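Local coordinates for glycerol dehydratase (PDB 1R9D), which probably dehydrates glycerol without the help of vitamin B12, as a glycyl radical enzyme of the pyruvate formate-lyase-like family, at residues 33-38 and 124-129; 87-92 and 511-516; 746-751 and 775-780; 757-762 and 766-771. All blocks are in the same frame, centred on the assembly; numbering follows the deposited sequence.

Contact 1 of 4, residues 33-38 and 124-129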
loop_
_atom_site.group_PDB
_atom_site.type_symbol
_atom_site.label_atom_id
_atom_site.label_comp_id
_atom_site.label_asym_id
_atom_site.label_seq_id
_atom_site.Cartn_x
_atom_site.Cartn_y
_atom_site.Cartn_z
ATOM N N ILE A 33 20.136 -5.026 -15.071
ATOM C CA ILE A 33 19.589 -4.499 -16.315
ATOM C C ILE A 33 18.190 -5.059 -16.581
ATOM O O ILE A 33 17.281 -4.320 -16.961
ATOM C CB ILE A 33 20.525 -4.830 -17.513
ATOM C CG1 ILE A 33 21.680 -3.824 -17.577
ATOM C CG2 ILE A 33 19.755 -4.759 -18.827
ATOM C CD1 ILE A 33 22.503 -3.718 -16.317
ATOM N N LEU A 34 18.020 -6.357 -16.360
ATOM C CA LEU A 34 16.743 -7.017 -16.594
ATOM C C LEU A 34 15.599 -6.579 -15.679
ATOM O O LEU A 34 14.479 -6.369 -16.147
ATOM C CB LEU A 34 16.921 -8.533 -16.512
ATOM C CG LEU A 34 17.756 -9.157 -17.635
ATOM C CD1 LEU A 34 17.938 -10.637 -17.378
ATOM C CD2 LEU A 34 17.061 -8.936 -18.979
ATOM N N ILE A 35 15.858 -6.440 -14.382
ATOM C CA ILE A 35 14.789 -6.021 -13.478
ATOM C C ILE A 35 14.400 -4.573 -13.773
ATOM O O ILE A 35 13.234 -4.199 -13.642
ATOM C CB ILE A 35 15.200 -6.178 -11.982
ATOM C CG1 ILE A 35 13.962 -6.013 -11.092
ATOM C CG2 ILE A 35 16.263 -5.153 -11.610
ATOM C CD1 ILE A 35 14.182 -6.397 -9.640
ATOM N N THR A 36 15.372 -3.765 -14.190
ATOM C CA THR A 36 15.123 -2.363 -14.519
ATOM C C THR A 36 14.218 -2.287 -15.749
ATOM O O THR A 36 13.281 -1.491 -15.805
ATOM C CB THR A 36 16.449 -1.616 -14.813
ATOM O OG1 THR A 36 17.271 -1.615 -13.635
ATOM C CG2 THR A 36 16.183 -0.178 -15.236
ATOM N N GLU A 37 14.509 -3.132 -16.733
ATOM C CA GLU A 37 13.725 -3.179 -17.960
ATOM C C GLU A 37 12.287 -3.607 -17.666
ATOM O O GLU A 37 11.339 -3.036 -18.206
ATOM C CB GLU A 37 14.380 -4.149 -18.951
ATOM C CG GLU A 37 13.491 -4.585 -20.103
ATOM C CD GLU A 37 14.255 -5.348 -21.174
ATOM O OE1 GLU A 37 15.048 -6.252 -20.822
ATOM O OE2 GLU A 37 14.057 -5.044 -22.372
ATOM N N SER A 38 12.128 -4.607 -16.803
ATOM C CA SER A 38 10.799 -5.095 -16.454
ATOM C C SER A 38 9.981 -4.040 -15.715
ATOM O O SER A 38 8.840 -3.769 -16.082
ATOM C CB SER A 38 10.898 -6.362 -15.602
ATOM O OG SER A 38 9.609 -6.874 -15.301
ATOM N N GLU A 124 20.006 5.602 -12.361
ATOM C CA GLU A 124 19.076 6.662 -12.733
ATOM C C GLU A 124 17.616 6.262 -12.539
ATOM O O GLU A 124 16.833 7.019 -11.971
ATOM C CB GLU A 124 19.302 7.077 -14.189
ATOM C CG GLU A 124 18.484 8.281 -14.620
ATOM C CD GLU A 124 18.693 8.632 -16.084
ATOM O OE1 GLU A 124 19.864 8.794 -16.497
ATOM O OE2 GLU A 124 17.688 8.747 -16.819
ATOM N N TYR A 125 17.243 5.075 -13.002
ATOM C CA TYR A 125 15.857 4.645 -12.862
ATOM C C TYR A 125 15.408 4.443 -11.420
ATOM O O TYR A 125 14.362 4.948 -11.016
ATOM C CB TYR A 125 15.593 3.338 -13.610
ATOM C CG TYR A 125 14.180 2.833 -13.368
ATOM C CD1 TYR A 125 13.088 3.438 -13.992
ATOM C CD2 TYR A 125 13.929 1.813 -12.449
ATOM C CE1 TYR A 125 11.784 3.044 -13.707
ATOM C CE2 TYR A 125 12.624 1.411 -12.152
ATOM C CZ TYR A 125 11.558 2.034 -12.785
ATOM O OH TYR A 125 10.268 1.658 -12.486
ATOM N N TRP A 126 16.196 3.700 -10.649
ATOM C CA TRP A 126 15.824 3.392 -9.271
ATOM C C TRP A 126 15.925 4.498 -8.238
ATOM O O TRP A 126 15.637 4.279 -7.063
ATOM C CB TRP A 126 16.601 2.172 -8.785
ATOM C CG TRP A 126 16.246 0.931 -9.528
ATOM C CD1 TRP A 126 16.869 0.429 -10.635
ATOM C CD2 TRP A 126 15.157 0.044 -9.243
ATOM N NE1 TRP A 126 16.236 -0.715 -11.054
ATOM C CE2 TRP A 126 15.182 -0.973 -10.218
ATOM C CE3 TRP A 126 14.161 0.014 -8.254
ATOM C CZ2 TRP A 126 14.246 -2.018 -10.240
ATOM C CZ3 TRP A 126 13.229 -1.025 -8.274
ATOM C CH2 TRP A 126 13.280 -2.026 -9.260
ATOM N N ASN A 127 16.318 5.691 -8.663
ATOM C CA ASN A 127 16.426 6.796 -7.729
ATOM C C ASN A 127 15.086 7.079 -7.044
ATOM O O ASN A 127 14.100 7.429 -7.700
ATOM C CB ASN A 127 16.918 8.053 -8.448
ATOM C CG ASN A 127 17.038 9.238 -7.520
ATOM O OD1 ASN A 127 17.637 9.143 -6.450
ATOM N ND2 ASN A 127 16.468 10.368 -7.924
ATOM N N GLY A 128 15.064 6.918 -5.723
ATOM C CA GLY A 128 13.862 7.159 -4.945
ATOM C C GLY A 128 12.839 6.035 -4.966
ATOM O O GLY A 128 11.797 6.139 -4.326
ATOM N N LYS A 129 13.139 4.947 -5.666
ATOM C CA LYS A 129 12.189 3.843 -5.783
ATOM C C LYS A 129 12.560 2.552 -5.062
ATOM O O LYS A 129 11.902 1.527 -5.249
ATOM C CB LYS A 129 11.966 3.543 -7.267
ATOM C CG LYS A 129 11.570 4.774 -8.066
ATOM C CD LYS A 129 11.488 4.476 -9.550
ATOM C CE LYS A 129 11.225 5.750 -10.342
ATOM N NZ LYS A 129 11.352 5.514 -11.808
#
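Trp126 and Thr36 make the single hydrogen bond between these segments. The indole NE1 donates to Thr36 OG1 at 2.9 Å, with an N-H...O angle of 156°, and the oxygen sits at the ring edge close to the indole plane. OG1 stands beside the backbone N of Thr36 (chi1 -63°), and there it also bonds the carbonyl of Ala32 one turn earlier, which couples the indole to the backbone of its partner helix. The contact belongs to the N-terminal helical part of the pyruvate formate-lyase-like fold, where helix 30-40 packs on the C-terminal end of helix 113-125. That helix runs into a type II turn from Trp126 to Lys129, with Gly128 at positive phi and Lys129 N bonded to Trp126 O at 2.9 Å. Van der Waals packing does the rest. The methyl CG2 of Thr36 rests 3.9 Å from Tyr125 CB, and Ile35 CG2 lies 4.0 Å from Trp126 CZ2, their side chains crossing at roughly a right angle. Within its own segment the indole carries Tyr125 CD2 over one face, toward the rim, while Lys129 CD lies over one face of the tyrosine ring, whose OH bonds Glu43.

Contact 2 of 4, residues 87-92 and 511-516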
loop_
_atom_site.group_PDB
_atom_site.type_symbol
_atom_site.label_atom_id
_atom_site.label_comp_id
_atom_site.label_asym_id
_atom_site.label_seq_id
_atom_site.Cartn_x
_atom_site.Cartn_y
_atom_site.Cartn_z
ATOM N N PRO A 87 19.294 -3.721 -7.262
ATOM C CA PRO A 87 18.984 -2.296 -7.150
ATOM C C PRO A 87 17.655 -1.934 -6.504
ATOM O O PRO A 87 17.465 -0.790 -6.107
ATOM C CB PRO A 87 19.069 -1.817 -8.596
ATOM C CG PRO A 87 18.545 -2.993 -9.347
ATOM C CD PRO A 87 19.265 -4.147 -8.675
ATOM N N GLU A 88 16.747 -2.901 -6.400
ATOM C CA GLU A 88 15.436 -2.651 -5.805
ATOM C C GLU A 88 15.505 -2.359 -4.311
ATOM O O GLU A 88 14.579 -1.770 -3.751
ATOM C CB GLU A 88 14.495 -3.841 -6.040
ATOM C CG GLU A 88 14.945 -5.156 -5.407
ATOM C CD GLU A 88 15.604 -6.107 -6.394
ATOM O OE1 GLU A 88 15.098 -7.237 -6.552
ATOM O OE2 GLU A 88 16.630 -5.732 -7.004
ATOM N N PHE A 89 16.593 -2.772 -3.663
ATOM C CA PHE A 89 16.750 -2.540 -2.229
ATOM C C PHE A 89 17.567 -1.277 -1.962
ATOM O O PHE A 89 17.173 -0.439 -1.156
ATOM C CB PHE A 89 17.390 -3.766 -1.579
ATOM C CG PHE A 89 16.619 -5.037 -1.816
ATOM C CD1 PHE A 89 17.203 -6.111 -2.479
ATOM C CD2 PHE A 89 15.293 -5.148 -1.397
ATOM C CE1 PHE A 89 16.478 -7.281 -2.727
ATOM C CE2 PHE A 89 14.560 -6.310 -1.639
ATOM C CZ PHE A 89 15.150 -7.380 -2.306
ATOM N N SER A 90 18.704 -1.151 -2.641
ATOM C CA SER A 90 19.568 0.028 -2.529
ATOM C C SER A 90 20.579 -0.087 -3.662
ATOM O O SER A 90 20.799 -1.174 -4.187
ATOM C CB SER A 90 20.308 0.071 -1.184
ATOM O OG SER A 90 21.334 -0.902 -1.130
ATOM N N ASN A 91 21.191 1.025 -4.047
ATOM C CA ASN A 91 22.170 0.972 -5.129
ATOM C C ASN A 91 23.114 2.161 -5.153
ATOM O O ASN A 91 24.165 2.108 -5.794
ATOM C CB ASN A 91 21.452 0.861 -6.473
ATOM C CG ASN A 91 20.519 2.018 -6.723
ATOM O OD1 ASN A 91 20.956 3.137 -7.008
ATOM N ND2 ASN A 91 19.218 1.765 -6.596
ATOM N N LYS A 92 22.749 3.233 -4.460
ATOM C CA LYS A 92 23.596 4.416 -4.429
ATOM C C LYS A 92 24.960 4.118 -3.807
ATOM O O LYS A 92 25.952 4.765 -4.143
ATOM C CB LYS A 92 22.899 5.550 -3.673
ATOM C CG LYS A 92 21.696 6.127 -4.424
ATOM C CD LYS A 92 21.061 7.288 -3.676
ATOM C CE LYS A 92 19.765 7.744 -4.347
ATOM N NZ LYS A 92 19.977 8.166 -5.765
ATOM N N ILE A 511 7.942 -2.427 7.014
ATOM C CA ILE A 511 6.843 -1.852 6.245
ATOM C C ILE A 511 7.276 -1.576 4.805
ATOM O O ILE A 511 6.514 -1.812 3.870
ATOM C CB ILE A 511 6.340 -0.538 6.894
ATOM C CG1 ILE A 511 5.626 -0.855 8.211
ATOM C CG2 ILE A 511 5.381 0.191 5.951
ATOM C CD1 ILE A 511 5.282 0.375 9.044
ATOM N N ALA A 512 8.506 -1.097 4.626
ATOM C CA ALA A 512 9.014 -0.786 3.289
ATOM C C ALA A 512 9.110 -2.010 2.384
ATOM O O ALA A 512 8.748 -1.941 1.207
ATOM C CB ALA A 512 10.377 -0.093 3.386
ATOM N N HIS A 513 9.602 -3.124 2.918
ATOM C CA HIS A 513 9.710 -4.352 2.138
ATOM C C HIS A 513 8.335 -4.844 1.719
ATOM O O HIS A 513 8.159 -5.348 0.610
ATOM C CB HIS A 513 10.425 -5.444 2.939
ATOM C CG HIS A 513 11.918 -5.369 2.851
ATOM N ND1 HIS A 513 12.621 -5.839 1.762
ATOM C CD2 HIS A 513 12.838 -4.848 3.697
ATOM C CE1 HIS A 513 13.910 -5.610 1.941
ATOM N NE2 HIS A 513 14.068 -5.010 3.107
ATOM N N ALA A 514 7.356 -4.702 2.606
ATOM C CA ALA A 514 6.001 -5.138 2.294
ATOM C C ALA A 514 5.377 -4.265 1.210
ATOM O O ALA A 514 4.666 -4.758 0.330
ATOM C CB ALA A 514 5.135 -5.096 3.550
ATOM N N GLU A 515 5.661 -2.969 1.269
ATOM C CA GLU A 515 5.101 -2.017 0.317
ATOM C C GLU A 515 5.751 -2.058 -1.059
ATOM O O GLU A 515 5.066 -1.920 -2.073
ATOM C CB GLU A 515 5.202 -0.596 0.886
ATOM C CG GLU A 515 4.423 0.461 0.117
ATOM C CD GLU A 515 4.331 1.782 0.874
ATOM O OE1 GLU A 515 4.224 1.745 2.123
ATOM O OE2 GLU A 515 4.349 2.855 0.221
ATOM N N ARG A 516 7.064 -2.262 -1.102
ATOM C CA ARG A 516 7.767 -2.268 -2.381
ATOM C C ARG A 516 8.396 -3.570 -2.855
ATOM O O ARG A 516 8.671 -3.715 -4.050
ATOM C CB ARG A 516 8.820 -1.159 -2.382
ATOM C CG ARG A 516 8.203 0.230 -2.375
ATOM C CD ARG A 516 9.237 1.342 -2.478
ATOM N NE ARG A 516 8.578 2.641 -2.595
ATOM C CZ ARG A 516 9.208 3.799 -2.761
ATOM N NH1 ARG A 516 10.534 3.837 -2.830
ATOM N NH2 ARG A 516 8.508 4.921 -2.870
#
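An interior aromatic pair, Phe89 with His513, joins the loop that leads into helix 92-97 to the C-terminal end of the long helix 484-516. The rings are neither stacked nor edge-to-face: their planes meet at 41° with centroids 5.6 Å apart. Contact runs along one side of each ring, with His513 CE1 lying 3.6 Å from Phe89 CD2 and 3.7 Å from Phe89 CE2, and His513 ND1 reaching Phe89 CE2 at 3.9 Å. Neither CB is aimed at the partner segment; each ring swings to the backbone N side of its own residue and bridges the gap from there. His513 NE2 is hydrogen-bonded to the carbonyl of Tyr157, which fixes the rotation of the imidazole. Glu88 CG lies 3.6 Å above one face of the phenyl ring, over its centre. The loop is braced from within by Asn91 ND2, which donates to Pro87 O at 3.1 Å and uses a lone pair in the carbonyl plane. Bound glycerol is about 13 Å from the histidine side chain, so the histidine does not touch the substrate, and the pair appears to be structural packing. Around it, Phe89 O bonds Ser132 OG of helix 131-138, Pro87 leans on Ile35 of helix 30-40, and Arg516, the last residue of helix 484-516, bonds the backbone carbonyl of Glu43 of the second subunit.

Contact 3 of 4, residues 746-751 and 775-780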
loop_
_atom_site.group_PDB
_atom_site.type_symbol
_atom_site.label_atom_id
_atom_site.label_comp_id
_atom_site.label_asym_id
_atom_site.label_seq_id
_atom_site.Cartn_x
_atom_site.Cartn_y
_atom_site.Cartn_z
ATOM N N ALA A 746 51.478 -17.711 8.996
ATOM C CA ALA A 746 52.130 -17.966 7.715
ATOM C C ALA A 746 51.221 -17.532 6.568
ATOM O O ALA A 746 51.695 -17.050 5.534
ATOM C CB ALA A 746 52.461 -19.442 7.589
ATOM N N ALA A 747 49.915 -17.705 6.765
ATOM C CA ALA A 747 48.919 -17.340 5.766
ATOM C C ALA A 747 48.854 -15.833 5.552
ATOM O O ALA A 747 48.531 -15.369 4.456
ATOM C CB ALA A 747 47.546 -17.867 6.176
ATOM N N GLN A 748 49.150 -15.065 6.595
ATOM C CA GLN A 748 49.130 -13.612 6.476
ATOM C C GLN A 748 50.337 -13.124 5.680
ATOM O O GLN A 748 50.245 -12.147 4.932
ATOM C CB GLN A 748 49.142 -12.949 7.855
ATOM C CG GLN A 748 47.890 -13.183 8.678
ATOM C CD GLN A 748 47.856 -12.312 9.915
ATOM O OE1 GLN A 748 48.734 -12.407 10.778
ATOM N NE2 GLN A 748 46.846 -11.452 10.007
ATOM N N LYS A 749 51.464 -13.810 5.844
ATOM C CA LYS A 749 52.692 -13.439 5.149
ATOM C C LYS A 749 52.726 -13.893 3.690
ATOM O O LYS A 749 53.206 -13.162 2.822
ATOM C CB LYS A 749 53.908 -14.003 5.894
ATOM C CG LYS A 749 54.142 -13.376 7.261
ATOM C CD LYS A 749 55.400 -13.928 7.920
ATOM C CE LYS A 749 55.641 -13.287 9.283
ATOM N NZ LYS A 749 56.875 -13.806 9.944
ATOM N N ASN A 750 52.221 -15.094 3.425
ATOM C CA ASN A 750 52.199 -15.640 2.069
ATOM C C ASN A 750 50.829 -16.229 1.727
ATOM O O ASN A 750 50.676 -17.445 1.615
ATOM C CB ASN A 750 53.282 -16.716 1.923
ATOM C CG ASN A 750 54.690 -16.148 2.031
ATOM O OD1 ASN A 750 55.169 -15.464 1.121
ATOM N ND2 ASN A 750 55.356 -16.418 3.149
ATOM N N PRO A 751 49.816 -15.365 1.542
ATOM C CA PRO A 751 48.436 -15.754 1.214
ATOM C C PRO A 751 48.347 -16.768 0.079
ATOM O O PRO A 751 47.596 -17.744 0.148
ATOM C CB PRO A 751 47.785 -14.426 0.835
ATOM C CG PRO A 751 48.524 -13.437 1.662
ATOM C CD PRO A 751 49.957 -13.899 1.538
ATOM N N ILE A 775 40.128 -8.696 11.095
ATOM C CA ILE A 775 39.365 -9.864 11.510
ATOM C C ILE A 775 40.312 -11.046 11.683
ATOM O O ILE A 775 40.142 -11.860 12.590
ATOM C CB ILE A 775 38.270 -10.190 10.471
ATOM C CG1 ILE A 775 37.297 -9.010 10.386
ATOM C CG2 ILE A 775 37.541 -11.480 10.845
ATOM C CD1 ILE A 775 36.333 -9.079 9.211
ATOM N N GLN A 776 41.318 -11.140 10.817
ATOM C CA GLN A 776 42.290 -12.223 10.928
ATOM C C GLN A 776 42.984 -12.125 12.284
ATOM O O GLN A 776 43.148 -13.127 12.983
ATOM C CB GLN A 776 43.356 -12.126 9.838
ATOM C CG GLN A 776 42.860 -12.302 8.418
ATOM C CD GLN A 776 44.010 -12.299 7.428
ATOM O OE1 GLN A 776 45.005 -11.604 7.632
ATOM N NE2 GLN A 776 43.878 -13.066 6.352
ATOM N N ASN A 777 43.387 -10.910 12.647
ATOM C CA ASN A 777 44.075 -10.683 13.914
ATOM C C ASN A 777 43.195 -10.949 15.131
ATOM O O ASN A 777 43.684 -11.408 16.158
ATOM C CB ASN A 777 44.622 -9.255 13.982
ATOM C CG ASN A 777 45.768 -9.025 13.010
ATOM O OD1 ASN A 777 46.418 -9.975 12.572
ATOM N ND2 ASN A 777 46.029 -7.764 12.683
ATOM N N ASP A 778 41.904 -10.655 15.025
ATOM C CA ASP A 778 41.003 -10.895 16.146
ATOM C C ASP A 778 40.926 -12.398 16.405
ATOM O O ASP A 778 40.943 -12.839 17.554
ATOM C CB ASP A 778 39.603 -10.342 15.847
ATOM C CG ASP A 778 38.673 -10.421 17.054
ATOM O OD1 ASP A 778 37.544 -10.941 16.911
ATOM O OD2 ASP A 778 39.072 -9.956 18.144
ATOM N N ILE A 779 40.857 -13.187 15.334
ATOM C CA ILE A 779 40.783 -14.640 15.467
ATOM C C ILE A 779 42.079 -15.218 16.034
ATOM O O ILE A 779 42.056 -16.101 16.891
ATOM C CB ILE A 779 40.474 -15.309 14.107
ATOM C CG1 ILE A 779 39.059 -14.920 13.661
ATOM C CG2 ILE A 779 40.615 -16.822 14.216
ATOM C CD1 ILE A 779 38.697 -15.387 12.253
ATOM N N ILE A 780 43.209 -14.717 15.556
ATOM C CA ILE A 780 44.501 -15.192 16.041
ATOM C C ILE A 780 44.680 -14.859 17.529
ATOM O O ILE A 780 45.294 -15.627 18.275
ATOM C CB ILE A 780 45.657 -14.551 15.221
ATOM C CG1 ILE A 780 45.626 -15.090 13.788
ATOM C CG2 ILE A 780 47.000 -14.849 15.869
ATOM C CD1 ILE A 780 46.537 -14.341 12.823
HETATM O O HOH W 1 46.009 -13.154 4.281
#
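The carboxamide of Gln748 meets two acceptors with its NE2 edge, Gln776 OE1 and Asn777 OD1, while Ile780 CD1 lies over one of its faces, 3.6 Å from Gln748 OE1. Both acceptors stay close to the plane of the Gln748 amide, one for each N-H. Gln748 NE2 to Gln776 OE1 is 3.0 Å, and Gln748 NE2 to Asn777 OD1 is likewise 3.0 Å; both bonds are nearly straight. The accepting amides are turned away from that plane, by 58° for Gln776 and 88° for Asn777, and in each the donor stands above the carbonyl plane. Gln748 and Gln776 are extended beyond CG and slide past each other in opposite directions, which also brings Gln748 CG within 3.5 Å of Gln776 OE1. On its other side the Gln776 amide donates through NE2 to Phe768 O and, at 3.0 Å, to water 1, which is linked weakly to Ala747 O. The contact pins helix 741-749 to helix 773-781 near the C terminus. The polar core is uncharged: three side-chain amides joined by hydrogen bonds. Both hydrogens of Gln748 NE2 are spent, and Gln776 donates and accepts, which is consistent with a fixed orientation for both glutamine amides.

Contact 4 of 4, residues 757-762 and 766-771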
loop_
_atom_site.group_PDB
_atom_site.type_symbol
_atom_site.label_atom_id
_atom_site.label_comp_id
_atom_site.label_asym_id
_atom_site.label_seq_id
_atom_site.Cartn_x
_atom_site.Cartn_y
_atom_site.Cartn_z
ATOM N N LEU A 757 43.032 -22.646 3.041
ATOM C CA LEU A 757 42.943 -22.593 4.501
ATOM C C LEU A 757 41.595 -22.034 4.953
ATOM O O LEU A 757 41.251 -20.901 4.630
ATOM C CB LEU A 757 44.071 -21.726 5.072
ATOM C CG LEU A 757 44.030 -21.491 6.590
ATOM C CD1 LEU A 757 44.214 -22.807 7.322
ATOM C CD2 LEU A 757 45.116 -20.504 6.985
ATOM N N ILE A 758 40.845 -22.838 5.703
ATOM C CA ILE A 758 39.533 -22.433 6.209
ATOM C C ILE A 758 39.608 -22.196 7.712
ATOM O O ILE A 758 40.291 -22.931 8.424
ATOM C CB ILE A 758 38.466 -23.522 5.972
ATOM C CG1 ILE A 758 38.444 -23.934 4.497
ATOM C CG2 ILE A 758 37.088 -22.997 6.394
ATOM C CD1 ILE A 758 38.109 -22.798 3.550
ATOM N N VAL A 759 38.897 -21.178 8.191
ATOM C CA VAL A 759 38.883 -20.866 9.616
ATOM C C VAL A 759 37.481 -20.461 10.073
ATOM O O VAL A 759 36.685 -19.941 9.294
ATOM C CB VAL A 759 39.850 -19.708 9.950
ATOM C CG1 VAL A 759 39.382 -18.429 9.281
ATOM C CG2 VAL A 759 39.934 -19.513 11.451
ATOM N N ARG A 760 37.189 -20.704 11.344
ATOM C CA ARG A 760 35.892 -20.349 11.904
ATOM C C ARG A 760 35.934 -18.904 12.389
ATOM O O ARG A 760 36.835 -18.525 13.141
ATOM C CB ARG A 760 35.568 -21.257 13.091
ATOM C CG ARG A 760 34.130 -21.192 13.539
ATOM C CD ARG A 760 33.236 -21.716 12.434
ATOM N NE ARG A 760 31.854 -21.841 12.861
ATOM C CZ ARG A 760 30.884 -22.339 12.104
ATOM N NH1 ARG A 760 31.146 -22.759 10.872
ATOM N NH2 ARG A 760 29.654 -22.427 12.585
ATOM N N VAL A 761 34.972 -18.097 11.955
ATOM C CA VAL A 761 34.897 -16.712 12.389
ATOM C C VAL A 761 33.906 -16.680 13.561
ATOM O O VAL A 761 34.318 -16.689 14.720
ATOM C CB VAL A 761 34.421 -15.783 11.243
ATOM C CG1 VAL A 761 34.409 -14.339 11.713
ATOM C CG2 VAL A 761 35.355 -15.921 10.040
ATOM N N ALA A 762 32.608 -16.669 13.263
ATOM C CA ALA A 762 31.584 -16.667 14.310
ATOM C C ALA A 762 30.246 -17.120 13.736
ATOM O O ALA A 762 29.495 -16.314 13.192
ATOM C CB ALA A 762 31.451 -15.268 14.919
ATOM N N ALA A 766 35.284 -19.372 7.004
ATOM C CA ALA A 766 35.660 -18.573 5.849
ATOM C C ALA A 766 37.058 -18.898 5.370
ATOM O O ALA A 766 37.857 -19.488 6.095
ATOM C CB ALA A 766 35.579 -17.088 6.191
ATOM N N GLN A 767 37.331 -18.516 4.128
ATOM C CA GLN A 767 38.647 -18.698 3.543
ATOM C C GLN A 767 39.465 -17.618 4.239
ATOM O O GLN A 767 39.245 -16.421 4.029
ATOM C CB GLN A 767 38.582 -18.443 2.035
ATOM C CG GLN A 767 39.927 -18.388 1.335
ATOM C CD GLN A 767 39.782 -18.083 -0.147
ATOM O OE1 GLN A 767 38.951 -17.262 -0.541
ATOM N NE2 GLN A 767 40.599 -18.730 -0.975
ATOM N N PHE A 768 40.390 -18.046 5.091
ATOM C CA PHE A 768 41.208 -17.122 5.858
ATOM C C PHE A 768 41.773 -15.930 5.080
ATOM O O PHE A 768 41.681 -14.791 5.541
ATOM C CB PHE A 768 42.352 -17.886 6.535
ATOM C CG PHE A 768 43.136 -17.061 7.512
ATOM C CD1 PHE A 768 42.577 -16.682 8.730
ATOM C CD2 PHE A 768 44.429 -16.643 7.208
ATOM C CE1 PHE A 768 43.296 -15.898 9.633
ATOM C CE2 PHE A 768 45.154 -15.859 8.104
ATOM C CZ PHE A 768 44.587 -15.487 9.319
ATOM N N ILE A 769 42.346 -16.178 3.903
ATOM C CA ILE A 769 42.937 -15.091 3.125
ATOM C C ILE A 769 41.941 -14.110 2.509
ATOM O O ILE A 769 42.348 -13.103 1.927
ATOM C CB ILE A 769 43.870 -15.627 1.997
ATOM C CG1 ILE A 769 43.065 -16.416 0.965
ATOM C CG2 ILE A 769 44.964 -16.496 2.602
ATOM C CD1 ILE A 769 43.875 -16.818 -0.263
ATOM N N SER A 770 40.645 -14.386 2.632
ATOM C CA SER A 770 39.636 -13.483 2.078
ATOM C C SER A 770 39.205 -12.465 3.129
ATOM O O SER A 770 38.522 -11.489 2.819
ATOM C CB SER A 770 38.406 -14.265 1.591
ATOM O OG SER A 770 37.625 -14.747 2.678
ATOM N N LEU A 771 39.623 -12.696 4.370
ATOM C CA LEU A 771 39.276 -11.821 5.488
ATOM C C LEU A 771 40.199 -10.622 5.647
ATOM O O LEU A 771 41.402 -10.719 5.409
ATOM C CB LEU A 771 39.309 -12.619 6.793
ATOM C CG LEU A 771 38.339 -13.782 6.957
ATOM C CD1 LEU A 771 38.709 -14.572 8.210
ATOM C CD2 LEU A 771 36.919 -13.244 7.062
HETATM O O HOH W 2 42.749 -19.079 3.085
#
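Val759 and Ala766 form an antiparallel hydrogen-bonded pair: Val759 N donates to Ala766 O at 2.9 Å, and Ala766 N to Val759 O at 2.7 Å. Ile758 and Gln767 follow as a non-hydrogen-bonded pair, after which Phe768 N reaches Leu757 O at 3.0 Å. Leu757 O takes a second donor, water 2, at 2.8 Å; the water accepts in turn from Ile769 N and spans the point where the strand gives way to a 3-10 turn. Side chains close the face that carries Val759 and Ala766. Val759 CG1 stands between its backbone N and carbonyl carbon (chi1 65°) and meets the edge of the Phe768 ring, 3.7 Å from CD1. Leu757 lies alongside Phe768, with Leu757 CD2 3.8 Å from Phe768 CB. Val761 CG2 rests on Ala766 CB and meets Leu771 CD1 tip to tip at 4.1 Å. Further out, Gln767 O is gripped by both the N and the OG of Ser770, which holds the 3-10 turn, while the Gln767 amide is positioned by Gln755 and Arg81. Ile779 of helix 773-781 packs on Val759, Val761 and Leu771. The two strands make a small hairpin whose connecting loop contains Gly763, predicted to carry the glycine radical, which is absent from this structure; the Val761 side chain is about 9 Å from bound glycerol. A hairpin loop bearing this glycine near the bound substrate is consistent with the glycyl radical loop of pyruvate formate-lyase-like enzymes.

Overall arrangement
From the N terminus, contact 1 closes the loop from helix 30-40 to the end of helix 113-125. Contact 2 starts within that loop and ends far along the chain on helix 484-516, so the two cross. They also touch: Asn127 reaches Lys92, and Gly128 reaches Arg516, on a side of the chain where both adjoin the second subunit. Contacts 3 and 4 come afterwards, in the C-terminal region, with centres about 31 to 40 Å from those of the first two. Contact 3 closes the loop between helices 741-749 and 773-781; the short hairpin loop closed by contact 4 is nested within it. Ala747 ties helix 741-749 to the hairpin, and Gln776, bonded to Phe768 O, ties in helix 773-781.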